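Local atomic coordinates of NAD-dependent aldehyde dehydrogenase (Burkholderia multivorans, PDB entry 5UJU), a protein that probably oxidises aldehydes to carboxylic acids with NAD as cofactor. Residues I464-D467 with Q471-D474. Residues are numbered along the deposited sequence; the frame is centred on the assembly and turned at random.
Sequences IATD and QSLD
Gln471 reaches back from the first turn of helix 469-483 to Asp467, the residue just past the preceding strand, a worked example of how a tight strand-to-helix connection is closed by a side-chain-to-backbone bond and a hydroxyl pair. Its OE1 accepts the backbone N-H of Asp467 at 2.7 Å, and the bond is almost straight (173° at the hydrogen), with the donor tilted modestly from the carbonyl plane. CG stands anti to the backbone N (chi1 -178°) and the chain stays extended beyond it, which carries the amide across to the first residue past the strand. The Asp467 carboxylate crosses that amide at an oblique angle, its plane turned 29° from it. OD2 and OE1, both acceptors, are 3.5 Å from each other without bonding, whereas OD1 is engaged elsewhere, in a salt bridge to Arg361.

Deeper in, Thr466 OG1 approaches Ser472 OG to a hydrogen-bonding 2.8 Å. The threonine methyl CG2 comes within 3.4 Å of the same serine oxygen, so OG meets both branches of the threonine.

The link opens a beta-alpha-beta crossover: strand 460-466 passes through helix 469-483 to the parallel strand 487-491 of the same mixed sheet, with 356-360 and 323-326 between them. Only three residues separate the segments, and Ser468 among them organises the turn: its carbonyl O is hydrogen-bonded to Ser472 OG and is a second possible partner for the Thr466 hydroxyl, while its own OG bonds to Gln471 N. Farther out, Tyr358 touches the side chains of Thr466 and Ser472, and Val325 also packs on Ser472.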
ATOM      1  N   ILE A 464      19.597  31.286   9.218  1.00 35.80           N
ATOM      2  CA  ILE A 464      19.171  31.140  10.610  1.00 36.05           C
ATOM      3  C   ILE A 464      20.393  30.813  11.450  1.00 35.02           C
ATOM      4  O   ILE A 464      21.073  29.807  11.202  1.00 35.29           O
ATOM      5  CB  ILE A 464      18.101  30.043  10.760  1.00 31.13           C
ATOM      6  CG1 ILE A 464      16.873  30.385   9.915  1.00 33.05           C
ATOM      7  CG2 ILE A 464      17.735  29.824  12.241  1.00 30.10           C
ATOM      8  CD1 ILE A 464      15.984  29.177   9.623  1.00 36.77           C
ATOM      9  N   ALA A 465      20.669  31.655  12.446  1.00 35.00           N
ATOM     10  CA  ALA A 465      21.820  31.455  13.317  1.00 36.68           C
ATOM     11  C   ALA A 465      21.474  30.445  14.409  1.00 41.39           C
ATOM     12  O   ALA A 465      20.539  30.658  15.188  1.00 43.19           O
ATOM     13  CB  ALA A 465      22.264  32.784  13.933  1.00 34.42           C
ATOM     14  N   THR A 466      22.248  29.368  14.480  1.00 36.75           N
ATOM     15  CA  THR A 466      22.099  28.320  15.480  1.00 34.30           C
ATOM     16  C   THR A 466      23.274  28.363  16.460  1.00 38.49           C
ATOM     17  O   THR A 466      24.289  29.021  16.218  1.00 38.88           O
ATOM     18  CB  THR A 466      22.028  26.945  14.812  1.00 40.99           C
ATOM     19  OG1 THR A 466      23.297  26.648  14.215  1.00 38.08           O
ATOM     20  CG2 THR A 466      20.925  26.912  13.709  1.00 38.63           C
ATOM     21  N   ASP A 467      23.125  27.652  17.585  1.00 41.54           N
ATOM     22  CA  ASP A 467      24.208  27.574  18.563  1.00 46.98           C
ATOM     23  C   ASP A 467      25.388  26.769  18.042  1.00 48.38           C
ATOM     24  O   ASP A 467      26.531  27.033  18.426  1.00 50.16           O
ATOM     25  CB  ASP A 467      23.705  26.966  19.868  1.00 46.56           C
ATOM     26  CG  ASP A 467      22.695  27.843  20.555  1.00 48.92           C
ATOM     27  OD1 ASP A 467      22.671  29.051  20.247  1.00 48.74           O
ATOM     28  OD2 ASP A 467      21.921  27.331  21.390  1.00 54.32           O
ATOM     29  N   GLN A 471      23.200  21.626  16.982  1.00 36.27           N
ATOM     30  CA  GLN A 471      21.823  22.113  17.040  1.00 35.97           C
ATOM     31  C   GLN A 471      21.181  22.181  15.654  1.00 42.18           C
ATOM     32  O   GLN A 471      20.003  21.839  15.500  1.00 37.60           O
ATOM     33  CB  GLN A 471      21.764  23.482  17.702  1.00 39.42           C
ATOM     34  CG  GLN A 471      20.346  24.010  17.830  1.00 39.69           C
ATOM     35  CD  GLN A 471      20.267  25.327  18.574  1.00 44.29           C
ATOM     36  OE1 GLN A 471      20.922  26.304  18.212  1.00 50.06           O
ATOM     37  NE2 GLN A 471      19.453  25.360  19.617  1.00 44.58           N
ATOM     38  N   SER A 472      21.925  22.632  14.639  1.00 40.37           N
ATOM     39  CA  SER A 472      21.369  22.679  13.287  1.00 39.23           C
ATOM     40  C   SER A 472      20.821  21.319  12.873  1.00 38.32           C
ATOM     41  O   SER A 472      19.708  21.213  12.338  1.00 36.64           O
ATOM     42  CB  SER A 472      22.436  23.129  12.290  1.00 38.01           C
ATOM     43  OG  SER A 472      22.962  24.399  12.610  1.00 34.46           O
ATOM     44  N   LEU A 473      21.594  20.265  13.129  1.00 34.08           N
ATOM     45  CA  LEU A 473      21.224  18.931  12.674  1.00 37.04           C
ATOM     46  C   LEU A 473      20.083  18.365  13.500  1.00 37.49           C
ATOM     47  O   LEU A 473      19.198  17.686  12.963  1.00 36.83           O
ATOM     48  CB  LEU A 473      22.440  18.005  12.725  1.00 31.81           C
ATOM     49  CG  LEU A 473      23.431  18.262  11.594  1.00 39.21           C
ATOM     50  CD1 LEU A 473      24.730  17.525  11.849  1.00 37.45           C
ATOM     51  CD2 LEU A 473      22.804  17.852  10.240  1.00 39.71           C
ATOM     52  N   ASP A 474      20.103  18.603  14.812  1.00 40.82           N
ATOM     53  CA  ASP A 474      18.994  18.160  15.648  1.00 38.59           C
ATOM     54  C   ASP A 474      17.707  18.861  15.237  1.00 40.60           C
ATOM     55  O   ASP A 474      16.643  18.235  15.140  1.00 41.60           O
ATOM     56  CB  ASP A 474      19.304  18.426  17.120  1.00 41.64           C
ATOM     57  CG  ASP A 474      18.201  17.929  18.045  1.00 49.12           C
ATOM     58  OD1 ASP A 474      17.936  16.710  18.052  1.00 52.24           O
ATOM     59  OD2 ASP A 474      17.585  18.755  18.749  1.00 50.47           O
TER